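Local coordinates for protein Cbs-cp12 (Microcystis aeruginosa PCC 7806, PDB 5NMU) that probably takes part in the redox regulation of photosynthesis, as a hexameric fusion of a CBS domain pair with a CP12 domain, at residues A145-R150 against A166-V170; V94-F98 against I118-I123; V15-G20 against L39-R44. All blocks are in the same frame, centred on the assembly; numbering follows the deposited sequence.

Contact 1 (A145-R150 against A166-V170); sequences AREDAR and AWDVV
Ala149 presses its methyl onto the indole of Trp167, a CH-pi contact in which CB lies 3.5 Å from the centroid of the Trp167 five-membered ring and 15° off its normal. The tryptophan can fold across the neighbouring helix because its CG is anti to the carbonyl carbon (chi1 -72°). Its benzo edge then meets Arg146, whose guanidinium is turned 70° from the indole, with Trp167 CZ3 over one guanidinium face, 3.8 Å from Arg146 NH1. Arg150 adds the aliphatic part of its bent chain, CG lying 4.0 Å from Trp167 CZ2.

Further apolar contacts join alanine and valine methyls. Ala149 CB and Ala166 CB are 3.9 Å apart, and Val170 places CG2 3.8 Å from Ala145 CB. Val170 CG1 touches the aliphatic part of Arg146 at CG.

The polar link is a water that donates to both Ala145 O (2.6 Å) and Ala166 O (2.8 Å), tying the two backbones together.

Helices 138-156 and 161-178 thus form an antiparallel hairpin within the CP12 region, their local axes 8.4 Å apart. The three small alanines at the interface probably allow this approach; what holds the helices here is apolar packing, the indole across the seam and the shared water.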
ATOM      1  N   ALA A 145     -33.897  -0.179  -0.637  1.00 32.30           N
ATOM      2  CA  ALA A 145     -34.688  -0.001  -1.810  1.00 34.36           C
ATOM      3  C   ALA A 145     -36.211   0.071  -1.473  1.00 35.37           C
ATOM      4  O   ALA A 145     -36.983   0.754  -2.156  1.00 35.45           O
ATOM      5  CB  ALA A 145     -34.413  -1.123  -2.772  1.00 34.76           C
ATOM      6  N   ARG A 146     -36.606  -0.629  -0.423  1.00 36.24           N
ATOM      7  CA  ARG A 146     -37.962  -0.554   0.097  1.00 38.35           C
ATOM      8  C   ARG A 146     -38.277   0.825   0.706  1.00 39.58           C
ATOM      9  O   ARG A 146     -39.362   1.404   0.423  1.00 38.83           O
ATOM     10  CB  ARG A 146     -38.234  -1.666   1.127  1.00 41.42           C
ATOM     11  CG  ARG A 146     -38.289  -3.090   0.541  1.00 43.66           C
ATOM     12  CD  ARG A 146     -38.434  -4.165   1.619  1.00 46.37           C
ATOM     13  NE  ARG A 146     -39.739  -3.963   2.172  1.00 52.76           N
ATOM     14  CZ  ARG A 146     -40.873  -4.512   1.707  1.00 54.04           C
ATOM     15  NH1 ARG A 146     -40.879  -5.391   0.695  1.00 53.18           N
ATOM     16  NH2 ARG A 146     -42.009  -4.178   2.277  1.00 56.35           N
ATOM     17  N   GLU A 147     -37.347   1.374   1.492  1.00 38.25           N
ATOM     18  CA  GLU A 147     -37.484   2.765   1.936  1.00 40.80           C
ATOM     19  C   GLU A 147     -37.571   3.733   0.781  1.00 40.09           C
ATOM     20  O   GLU A 147     -38.393   4.618   0.829  1.00 40.48           O
ATOM     21  CB  GLU A 147     -36.369   3.202   2.874  1.00 42.99           C
ATOM     22  CG  GLU A 147     -36.420   2.466   4.190  1.00 46.69           C
ATOM     23  CD  GLU A 147     -35.398   2.957   5.192  1.00 50.14           C
ATOM     24  OE1 GLU A 147     -34.889   4.076   5.032  1.00 52.30           O
ATOM     25  OE2 GLU A 147     -35.086   2.197   6.131  1.00 53.60           O
ATOM     26  N   ASP A 148     -36.739   3.575  -0.252  1.00 39.12           N
ATOM     27  CA  ASP A 148     -36.836   4.448  -1.446  1.00 39.05           C
ATOM     28  C   ASP A 148     -38.187   4.332  -2.083  1.00 38.54           C
ATOM     29  O   ASP A 148     -38.739   5.336  -2.517  1.00 38.09           O
ATOM     30  CB  ASP A 148     -35.828   4.111  -2.533  1.00 39.27           C
ATOM     31  CG  ASP A 148     -34.377   4.440  -2.143  1.00 42.61           C
ATOM     32  OD1 ASP A 148     -34.130   5.282  -1.275  1.00 43.62           O
ATOM     33  OD2 ASP A 148     -33.445   3.798  -2.683  1.00 46.17           O
ATOM     34  N   ALA A 149     -38.702   3.103  -2.185  1.00 37.05           N
ATOM     35  CA  ALA A 149     -39.957   2.887  -2.883  1.00 38.32           C
ATOM     36  C   ALA A 149     -41.092   3.547  -2.115  1.00 41.13           C
ATOM     37  O   ALA A 149     -41.957   4.217  -2.701  1.00 41.84           O
ATOM     38  CB  ALA A 149     -40.245   1.402  -3.045  1.00 36.94           C
ATOM     39  N   ARG A 150     -41.092   3.347  -0.797  1.00 43.09           N
ATOM     40  CA  ARG A 150     -42.107   3.974   0.044  1.00 46.47           C
ATOM     41  C   ARG A 150     -42.102   5.475  -0.050  1.00 45.83           C
ATOM     42  O   ARG A 150     -43.186   6.111  -0.141  1.00 43.95           O
ATOM     43  CB  ARG A 150     -41.957   3.512   1.488  1.00 49.81           C
ATOM     44  CG  ARG A 150     -42.752   2.237   1.686  1.00 53.42           C
ATOM     45  CD  ARG A 150     -42.026   1.149   2.398  1.00 57.42           C
ATOM     46  NE  ARG A 150     -42.211   1.162   3.834  1.00 64.41           N
ATOM     47  CZ  ARG A 150     -41.538   0.356   4.668  1.00 70.14           C
ATOM     48  NH1 ARG A 150     -40.628  -0.545   4.208  1.00 65.00           N
ATOM     49  NH2 ARG A 150     -41.779   0.461   5.985  1.00 72.56           N
ATOM     50  N   ALA A 166     -39.787   1.936  -8.735  1.00 41.84           N
ATOM     51  CA  ALA A 166     -39.075   1.728  -7.486  1.00 40.44           C
ATOM     52  C   ALA A 166     -39.381   0.407  -6.789  1.00 40.51           C
ATOM     53  O   ALA A 166     -38.471  -0.230  -6.261  1.00 39.60           O
ATOM     54  CB  ALA A 166     -39.231   2.902  -6.550  1.00 40.71           C
ATOM     55  N   TRP A 167     -40.643  -0.036  -6.778  1.00 40.80           N
ATOM     56  CA  TRP A 167     -40.900  -1.395  -6.306  1.00 40.37           C
ATOM     57  C   TRP A 167     -40.314  -2.483  -7.199  1.00 41.58           C
ATOM     58  O   TRP A 167     -40.004  -3.587  -6.707  1.00 41.78           O
ATOM     59  CB  TRP A 167     -42.375  -1.634  -6.056  1.00 40.18           C
ATOM     60  CG  TRP A 167     -42.821  -0.937  -4.862  1.00 39.22           C
ATOM     61  CD1 TRP A 167     -43.548   0.197  -4.805  1.00 39.76           C
ATOM     62  CD2 TRP A 167     -42.528  -1.306  -3.531  1.00 39.66           C
ATOM     63  NE1 TRP A 167     -43.780   0.542  -3.501  1.00 40.42           N
ATOM     64  CE2 TRP A 167     -43.144  -0.367  -2.693  1.00 39.95           C
ATOM     65  CE3 TRP A 167     -41.819  -2.378  -2.949  1.00 40.86           C
ATOM     66  CZ2 TRP A 167     -43.087  -0.458  -1.313  1.00 40.55           C
ATOM     67  CZ3 TRP A 167     -41.753  -2.460  -1.551  1.00 40.53           C
ATOM     68  CH2 TRP A 167     -42.381  -1.514  -0.761  1.00 41.90           C
ATOM     69  N   ASP A 168     -40.169  -2.218  -8.494  1.00 43.46           N
ATOM     70  CA  ASP A 168     -39.478  -3.193  -9.356  1.00 45.67           C
ATOM     71  C   ASP A 168     -37.984  -3.391  -8.988  1.00 45.03           C
ATOM     72  O   ASP A 168     -37.464  -4.496  -9.078  1.00 45.56           O
ATOM     73  CB  ASP A 168     -39.643  -2.885 -10.846  1.00 48.89           C
ATOM     74  CG  ASP A 168     -41.047  -3.309 -11.416  1.00 52.95           C
ATOM     75  OD1 ASP A 168     -41.776  -4.255 -10.942  1.00 52.98           O
ATOM     76  OD2 ASP A 168     -41.406  -2.652 -12.403  1.00 56.90           O
ATOM     77  N   VAL A 169     -37.319  -2.341  -8.531  1.00 44.64           N
ATOM     78  CA  VAL A 169     -35.945  -2.485  -7.944  1.00 42.76           C
ATOM     79  C   VAL A 169     -36.019  -3.462  -6.764  1.00 42.81           C
ATOM     80  O   VAL A 169     -35.243  -4.407  -6.707  1.00 43.20           O
ATOM     81  CB  VAL A 169     -35.346  -1.133  -7.497  1.00 42.03           C
ATOM     82  CG1 VAL A 169     -33.934  -1.314  -6.887  1.00 41.54           C
ATOM     83  CG2 VAL A 169     -35.303  -0.154  -8.672  1.00 42.47           C
ATOM     84  N   VAL A 170     -37.013  -3.306  -5.868  1.00 41.87           N
ATOM     85  CA  VAL A 170     -37.133  -4.239  -4.718  1.00 41.65           C
ATOM     86  C   VAL A 170     -37.363  -5.695  -5.161  1.00 44.07           C
ATOM     87  O   VAL A 170     -36.710  -6.647  -4.666  1.00 43.90           O
ATOM     88  CB  VAL A 170     -38.255  -3.831  -3.734  1.00 40.58           C
ATOM     89  CG1 VAL A 170     -38.457  -4.882  -2.649  1.00 39.49           C
ATOM     90  CG2 VAL A 170     -37.943  -2.457  -3.154  1.00 39.07           C
TER
HETATM   91  O   HOH W   1     -36.618   1.247  -4.734  1.00 38.05           O

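Contact 2 (V94-F98 against I118-I123); sequences VARLF and ISVSDI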
ATOM      1  N   VAL A  94     -15.929 -14.664   4.850  1.00 34.27           N
ATOM      2  CA  VAL A  94     -14.545 -14.976   5.126  1.00 33.07           C
ATOM      3  C   VAL A  94     -13.702 -14.443   3.928  1.00 32.55           C
ATOM      4  O   VAL A  94     -12.578 -13.934   4.130  1.00 31.79           O
ATOM      5  CB  VAL A  94     -14.273 -16.490   5.236  1.00 32.82           C
ATOM      6  CG1 VAL A  94     -12.767 -16.772   5.416  1.00 32.10           C
ATOM      7  CG2 VAL A  94     -15.050 -17.116   6.378  1.00 34.51           C
ATOM      8  N   ALA A  95     -14.243 -14.603   2.716  1.00 32.66           N
ATOM      9  CA  ALA A  95     -13.581 -14.123   1.471  1.00 34.69           C
ATOM     10  C   ALA A  95     -13.383 -12.630   1.564  1.00 34.68           C
ATOM     11  O   ALA A  95     -12.319 -12.126   1.298  1.00 32.81           O
ATOM     12  CB  ALA A  95     -14.419 -14.452   0.244  1.00 34.84           C
ATOM     13  N   ARG A  96     -14.425 -11.938   2.005  1.00 35.75           N
ATOM     14  CA  ARG A  96     -14.392 -10.478   2.071  1.00 36.92           C
ATOM     15  C   ARG A  96     -13.447  -9.982   3.141  1.00 36.59           C
ATOM     16  O   ARG A  96     -12.711  -9.030   2.866  1.00 33.95           O
ATOM     17  CB  ARG A  96     -15.774  -9.916   2.304  1.00 40.76           C
ATOM     18  CG  ARG A  96     -15.807  -8.406   2.281  1.00 42.75           C
ATOM     19  CD  ARG A  96     -17.213  -7.964   2.283  1.00 46.55           C
ATOM     20  NE  ARG A  96     -17.260  -6.518   2.066  1.00 51.68           N
ATOM     21  CZ  ARG A  96     -17.291  -5.904   0.879  1.00 51.47           C
ATOM     22  NH1 ARG A  96     -17.267  -6.590  -0.276  1.00 50.70           N
ATOM     23  NH2 ARG A  96     -17.359  -4.571   0.870  1.00 52.21           N
ATOM     24  N   LEU A  97     -13.478 -10.606   4.337  1.00 34.15           N
ATOM     25  CA  LEU A  97     -12.499 -10.299   5.378  1.00 33.84           C
ATOM     26  C   LEU A  97     -11.052 -10.381   4.844  1.00 32.97           C
ATOM     27  O   LEU A  97     -10.202  -9.507   5.132  1.00 31.35           O
ATOM     28  CB  LEU A  97     -12.635 -11.299   6.556  1.00 34.06           C
ATOM     29  CG  LEU A  97     -11.745 -11.114   7.786  1.00 34.11           C
ATOM     30  CD1 LEU A  97     -11.928  -9.766   8.441  1.00 34.57           C
ATOM     31  CD2 LEU A  97     -11.932 -12.205   8.823  1.00 35.26           C
ATOM     32  N   PHE A  98     -10.764 -11.498   4.171  1.00 32.96           N
ATOM     33  CA  PHE A  98      -9.410 -11.779   3.687  1.00 32.97           C
ATOM     34  C   PHE A  98      -9.013 -10.709   2.660  1.00 33.68           C
ATOM     35  O   PHE A  98      -7.914 -10.183   2.742  1.00 32.16           O
ATOM     36  CB  PHE A  98      -9.299 -13.172   3.106  1.00 32.88           C
ATOM     37  CG  PHE A  98      -9.235 -14.288   4.121  1.00 32.47           C
ATOM     38  CD1 PHE A  98      -9.331 -14.068   5.498  1.00 33.83           C
ATOM     39  CD2 PHE A  98      -9.114 -15.581   3.672  1.00 32.84           C
ATOM     40  CE1 PHE A  98      -9.267 -15.138   6.398  1.00 33.38           C
ATOM     41  CE2 PHE A  98      -9.043 -16.651   4.540  1.00 33.86           C
ATOM     42  CZ  PHE A  98      -9.133 -16.437   5.910  1.00 33.85           C
ATOM     43  N   ILE A 118      -8.328 -21.586   8.359  1.00 32.88           N
ATOM     44  CA  ILE A 118      -9.034 -21.392   7.093  1.00 32.13           C
ATOM     45  C   ILE A 118      -8.193 -20.457   6.174  1.00 31.64           C
ATOM     46  O   ILE A 118      -7.672 -19.414   6.634  1.00 29.87           O
ATOM     47  CB  ILE A 118     -10.470 -20.879   7.334  1.00 31.90           C
ATOM     48  CG1 ILE A 118     -11.282 -20.916   6.035  1.00 32.32           C
ATOM     49  CG2 ILE A 118     -10.497 -19.470   7.892  1.00 31.24           C
ATOM     50  CD1 ILE A 118     -12.771 -20.748   6.217  1.00 32.82           C
ATOM     51  N   SER A 119      -8.095 -20.848   4.900  1.00 31.53           N
ATOM     52  CA  SER A 119      -7.261 -20.146   3.914  1.00 31.26           C
ATOM     53  C   SER A 119      -8.029 -19.904   2.621  1.00 31.55           C
ATOM     54  O   SER A 119      -9.131 -20.426   2.403  1.00 28.79           O
ATOM     55  CB  SER A 119      -6.056 -20.991   3.540  1.00 31.14           C
ATOM     56  OG  SER A 119      -6.456 -22.055   2.711  1.00 30.92           O
ATOM     57  N   VAL A 120      -7.398 -19.085   1.794  1.00 30.96           N
ATOM     58  CA  VAL A 120      -7.862 -18.854   0.449  1.00 31.61           C
ATOM     59  C   VAL A 120      -8.031 -20.131  -0.342  1.00 32.13           C
ATOM     60  O   VAL A 120      -8.997 -20.217  -1.115  1.00 32.79           O
ATOM     61  CB  VAL A 120      -6.999 -17.813  -0.322  1.00 31.57           C
ATOM     62  CG1 VAL A 120      -7.282 -16.453   0.268  1.00 32.17           C
ATOM     63  CG2 VAL A 120      -5.497 -18.117  -0.297  1.00 33.86           C
ATOM     64  N   SER A 121      -7.143 -21.107  -0.127  1.00 31.59           N
ATOM     65  CA  SER A 121      -7.231 -22.423  -0.757  1.00 33.24           C
ATOM     66  C   SER A 121      -8.519 -23.196  -0.288  1.00 34.34           C
ATOM     67  O   SER A 121      -9.218 -23.779  -1.097  1.00 33.17           O
ATOM     68  CB  SER A 121      -5.992 -23.267  -0.445  1.00 33.29           C
ATOM     69  OG  SER A 121      -4.794 -22.558  -0.710  1.00 34.41           O
ATOM     70  N   ASP A 122      -8.799 -23.174   1.018  1.00 35.10           N
ATOM     71  CA  ASP A 122     -10.013 -23.775   1.544  1.00 36.28           C
ATOM     72  C   ASP A 122     -11.223 -23.176   0.868  1.00 36.43           C
ATOM     73  O   ASP A 122     -12.119 -23.906   0.492  1.00 36.80           O
ATOM     74  CB  ASP A 122     -10.132 -23.622   3.045  1.00 36.39           C
ATOM     75  CG  ASP A 122      -9.045 -24.332   3.794  1.00 36.26           C
ATOM     76  OD1 ASP A 122      -8.742 -25.520   3.522  1.00 37.04           O
ATOM     77  OD2 ASP A 122      -8.511 -23.676   4.701  1.00 36.52           O
ATOM     78  N   ILE A 123     -11.205 -21.875   0.622  1.00 34.46           N
ATOM     79  CA  ILE A 123     -12.292 -21.268  -0.064  1.00 35.12           C
ATOM     80  C   ILE A 123     -12.347 -21.721  -1.534  1.00 36.54           C
ATOM     81  O   ILE A 123     -13.420 -22.114  -2.023  1.00 37.41           O
ATOM     82  CB  ILE A 123     -12.244 -19.732   0.003  1.00 35.20           C
ATOM     83  CG1 ILE A 123     -12.351 -19.280   1.462  1.00 35.13           C
ATOM     84  CG2 ILE A 123     -13.398 -19.132  -0.795  1.00 35.74           C
ATOM     85  CD1 ILE A 123     -12.083 -17.819   1.717  1.00 35.46           C
TER
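The second CBS domain packs helix 91-101 against the junction where strand 113-119 passes into helix 120-126, and Phe98, Ile123 and Ile118 carry most of that contact, with Val94 beside them. Phe98 points its ring edge at the strand end: CZ comes within 3.4 Å of Ile118 O, the carbonyl carbon of Ser119 lies near the ring plane, and Ile118 CG2 is 3.9 Å from Phe98 CZ. With Phe98 CG beside its backbone N (chi1 -76°), the ring reaches across to this turn, where Val120 CG1 touches CD2 obliquely. One face of the ring is covered toward its rim by Val94 CG1, from the preceding turn of the same helix. That methyl also meets Ile118 CD1 tip to tip and lies 3.9 Å from Ile123 CD1, which in turn rests on Ala95 CA.

The junction is fixed by a capping box: Asp122 N donates to Ser119 OG (3.1 Å, 166°), and Ser119 N donates to Asp122 OD2 (2.9 Å), meeting the carboxylate on its anti side. Replacing Phe98 by alanine removes the ring and is likely to open a gap beside Ile118 and Val120 and to leave Val94 CG1 without the ring face it covers.

Helix 7-10 packs on Val94, Ile118 and Ile123, while strand 105-110 pairs with strand 113-119 and sends Ala106 against Phe98. Val59 of the third subunit covers Ala95 and Ile123.

Contact 3 (V15-G20 against L39-R44); sequences VVTIRG and LIVEPR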
ATOM      1  N   VAL A  15      -5.440 -28.740  12.841  1.00 56.38           N
ATOM      2  CA  VAL A  15      -4.708 -27.502  13.020  1.00 53.92           C
ATOM      3  C   VAL A  15      -3.560 -27.821  13.975  1.00 53.05           C
ATOM      4  O   VAL A  15      -3.711 -28.639  14.842  1.00 54.36           O
ATOM      5  CB  VAL A  15      -5.601 -26.342  13.484  1.00 52.03           C
ATOM      6  CG1 VAL A  15      -6.199 -26.579  14.869  1.00 52.26           C
ATOM      7  CG2 VAL A  15      -4.829 -25.031  13.415  1.00 50.42           C
ATOM      8  N   VAL A  16      -2.413 -27.205  13.719  1.00 52.16           N
ATOM      9  CA  VAL A  16      -1.167 -27.418  14.431  1.00 51.38           C
ATOM     10  C   VAL A  16      -0.762 -26.070  14.968  1.00 50.03           C
ATOM     11  O   VAL A  16      -0.897 -25.052  14.232  1.00 50.70           O
ATOM     12  CB  VAL A  16      -0.036 -27.801  13.420  1.00 51.12           C
ATOM     13  CG1 VAL A  16       1.201 -28.271  14.163  1.00 52.37           C
ATOM     14  CG2 VAL A  16      -0.524 -28.896  12.494  1.00 51.82           C
ATOM     15  N   THR A  17      -0.252 -26.055  16.203  1.00 47.71           N
ATOM     16  CA  THR A  17       0.245 -24.836  16.809  1.00 45.38           C
ATOM     17  C   THR A  17       1.776 -24.914  17.016  1.00 45.94           C
ATOM     18  O   THR A  17       2.359 -25.976  16.906  1.00 45.98           O
ATOM     19  CB  THR A  17      -0.446 -24.545  18.151  1.00 44.39           C
ATOM     20  OG1 THR A  17      -0.032 -25.482  19.088  1.00 45.21           O
ATOM     21  CG2 THR A  17      -1.960 -24.638  18.063  1.00 44.24           C
ATOM     22  N   ILE A  18       2.392 -23.772  17.322  1.00 43.67           N
ATOM     23  CA  ILE A  18       3.813 -23.701  17.702  1.00 42.89           C
ATOM     24  C   ILE A  18       3.992 -22.566  18.701  1.00 43.41           C
ATOM     25  O   ILE A  18       3.155 -21.615  18.773  1.00 42.31           O
ATOM     26  CB  ILE A  18       4.713 -23.511  16.446  1.00 41.93           C
ATOM     27  CG1 ILE A  18       6.193 -23.782  16.773  1.00 42.32           C
ATOM     28  CG2 ILE A  18       4.526 -22.145  15.807  1.00 40.24           C
ATOM     29  CD1 ILE A  18       7.044 -23.892  15.541  1.00 42.51           C
ATOM     30  N   ARG A  19       5.028 -22.639  19.511  1.00 42.94           N
ATOM     31  CA  ARG A  19       5.257 -21.539  20.441  1.00 44.87           C
ATOM     32  C   ARG A  19       5.980 -20.404  19.723  1.00 43.31           C
ATOM     33  O   ARG A  19       6.699 -20.633  18.767  1.00 41.43           O
ATOM     34  CB  ARG A  19       6.022 -22.010  21.664  1.00 49.68           C
ATOM     35  CG  ARG A  19       5.257 -23.081  22.459  1.00 53.67           C
ATOM     36  CD  ARG A  19       5.856 -23.300  23.854  1.00 57.89           C
ATOM     37  NE  ARG A  19       5.585 -22.133  24.690  1.00 61.62           N
ATOM     38  CZ  ARG A  19       4.403 -21.844  25.264  1.00 65.74           C
ATOM     39  NH1 ARG A  19       3.337 -22.658  25.143  1.00 66.48           N
ATOM     40  NH2 ARG A  19       4.287 -20.733  25.987  1.00 66.67           N
ATOM     41  N   GLY A  20       5.714 -19.175  20.158  1.00 41.44           N
ATOM     42  CA  GLY A  20       6.386 -18.001  19.692  1.00 40.76           C
ATOM     43  C   GLY A  20       7.902 -18.033  19.876  1.00 41.87           C
ATOM     44  O   GLY A  20       8.627 -17.416  19.083  1.00 39.83           O
ATOM     45  N   LEU A  39       0.972 -21.859  10.550  1.00 37.60           N
ATOM     46  CA  LEU A  39       0.938 -22.418  11.885  1.00 38.04           C
ATOM     47  C   LEU A  39       0.379 -21.382  12.829  1.00 37.42           C
ATOM     48  O   LEU A  39       0.744 -20.189  12.795  1.00 35.49           O
ATOM     49  CB  LEU A  39       2.335 -22.745  12.399  1.00 39.27           C
ATOM     50  CG  LEU A  39       3.124 -23.763  11.694  1.00 41.20           C
ATOM     51  CD1 LEU A  39       4.574 -23.740  12.243  1.00 42.41           C
ATOM     52  CD2 LEU A  39       2.450 -25.122  11.873  1.00 43.17           C
ATOM     53  N   ILE A  40      -0.477 -21.849  13.728  1.00 38.16           N
ATOM     54  CA  ILE A  40      -1.060 -20.958  14.709  1.00 37.23           C
ATOM     55  C   ILE A  40      -0.119 -20.901  15.912  1.00 38.45           C
ATOM     56  O   ILE A  40       0.385 -21.930  16.384  1.00 41.47           O
ATOM     57  CB  ILE A  40      -2.431 -21.461  15.146  1.00 37.19           C
ATOM     58  CG1 ILE A  40      -3.374 -21.631  13.965  1.00 36.74           C
ATOM     59  CG2 ILE A  40      -2.978 -20.555  16.224  1.00 36.43           C
ATOM     60  CD1 ILE A  40      -3.484 -20.430  13.070  1.00 36.69           C
ATOM     61  N   VAL A  41       0.104 -19.705  16.425  1.00 38.08           N
ATOM     62  CA  VAL A  41       0.971 -19.517  17.569  1.00 38.84           C
ATOM     63  C   VAL A  41       0.153 -19.606  18.885  1.00 40.77           C
ATOM     64  O   VAL A  41      -0.848 -18.855  19.105  1.00 37.59           O
ATOM     65  CB  VAL A  41       1.649 -18.169  17.511  1.00 39.29           C
ATOM     66  CG1 VAL A  41       2.393 -17.873  18.825  1.00 39.77           C
ATOM     67  CG2 VAL A  41       2.599 -18.114  16.293  1.00 39.91           C
ATOM     68  N   GLU A  42       0.672 -20.426  19.779  1.00 42.19           N
ATOM     69  CA  GLU A  42      -0.034 -20.880  20.970  1.00 44.90           C
ATOM     70  C   GLU A  42      -0.149 -19.740  22.001  1.00 43.74           C
ATOM     71  O   GLU A  42       0.844 -19.187  22.370  1.00 43.11           O
ATOM     72  CB  GLU A  42       0.759 -22.071  21.553  1.00 48.17           C
ATOM     73  CG  GLU A  42       0.184 -22.681  22.832  1.00 53.32           C
ATOM     74  CD  GLU A  42       0.844 -24.013  23.187  1.00 56.79           C
ATOM     75  OE1 GLU A  42       1.993 -24.246  22.737  1.00 59.02           O
ATOM     76  OE2 GLU A  42       0.195 -24.822  23.913  1.00 62.73           O
ATOM     77  N   PRO A  43      -1.366 -19.381  22.446  1.00 44.01           N
ATOM     78  CA  PRO A  43      -1.519 -18.408  23.523  1.00 45.05           C
ATOM     79  C   PRO A  43      -0.763 -18.862  24.747  1.00 47.52           C
ATOM     80  O   PRO A  43      -0.743 -20.051  25.049  1.00 47.88           O
ATOM     81  CB  PRO A  43      -3.021 -18.442  23.810  1.00 45.64           C
ATOM     82  CG  PRO A  43      -3.639 -18.843  22.505  1.00 44.97           C
ATOM     83  CD  PRO A  43      -2.675 -19.822  21.919  1.00 44.76           C
ATOM     84  N   ARG A  44      -0.108 -17.950  25.433  1.00 50.00           N
ATOM     85  CA  ARG A  44       0.687 -18.355  26.601  1.00 53.65           C
ATOM     86  C   ARG A  44      -0.174 -18.524  27.864  1.00 52.95           C
ATOM     87  O   ARG A  44       0.237 -19.173  28.794  1.00 53.21           O
ATOM     88  CB  ARG A  44       1.855 -17.395  26.830  1.00 56.22           C
ATOM     89  CG  ARG A  44       2.896 -17.457  25.691  1.00 60.41           C
ATOM     90  CD  ARG A  44       4.152 -16.634  25.995  1.00 64.15           C
ATOM     91  NE  ARG A  44       3.718 -15.339  26.509  1.00 67.86           N
ATOM     92  CZ  ARG A  44       3.511 -14.220  25.800  1.00 71.18           C
ATOM     93  NH1 ARG A  44       3.798 -14.126  24.478  1.00 70.56           N
ATOM     94  NH2 ARG A  44       3.024 -13.145  26.450  1.00 70.37           N
TER
HETATM   95  O   HOH W   2       2.237 -25.208  20.330  1.00 54.94           O
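Glu42 OE1 is gripped by two groups: a water 2.6 Å away that donates to it and also bonds to Thr17 OG1, and Arg19 NH1, at 3.2 Å in a salt bridge whose hydrogen bond is weak (128°). Glu42 CG is anti to the backbone N (chi1 179°) and its chain runs extended, carrying OE1 over to Arg19; the guanidinium and carboxylate planes stand 55° apart. The stronger partner of Arg19 is Glu143 of the second subunit, which takes its NE.

Beneath this polar edge the backbones pair as parallel strands. Ile18 is held through both its N and its O: N donates to Ile40 O (2.9 Å) and O accepts from Glu42 N (2.9 Å), while Ile40 N reaches Val16 O at 3.3 Å.

Apolar side chains cover the sheet on both faces. Ile18 CG2 meets Leu39 CD1 at 3.9 Å, next to helix 24-34, and Val15 CG2 crosses Ile40 CG1 at about a right angle, 3.7 Å away.

Strands 17-18 and 38-41 are the two strands of a beta-alpha-beta unit in the first CBS domain. Backbone bonds set their register, whereas the charged end is shared: Arg19 lies between a carboxylate of its own chain and one of the second subunit, and probably helps join the two.

The three contacts follow one another along the chain: contact 3 in the first CBS domain, contact 2 in the second and contact 1 in the CP12 region. Contacts 2 and 3 are neighbours, their centres about 20 Å apart and their nearest atoms about 7 Å, and strand 113-119 connects them: Ile118 belongs to contact 2, while Ile117 packs on Val15 and Ile40 of contact 3. Contact 1 stands apart, its centre about 33 Å from that of contact 2 and about 50 Å from that of contact 3. The second subunit meets all three, pairing its Arg73 with Asp148, packing Pro81 on Leu97, and offering Glu143, from its own helix 138-156, to Arg19.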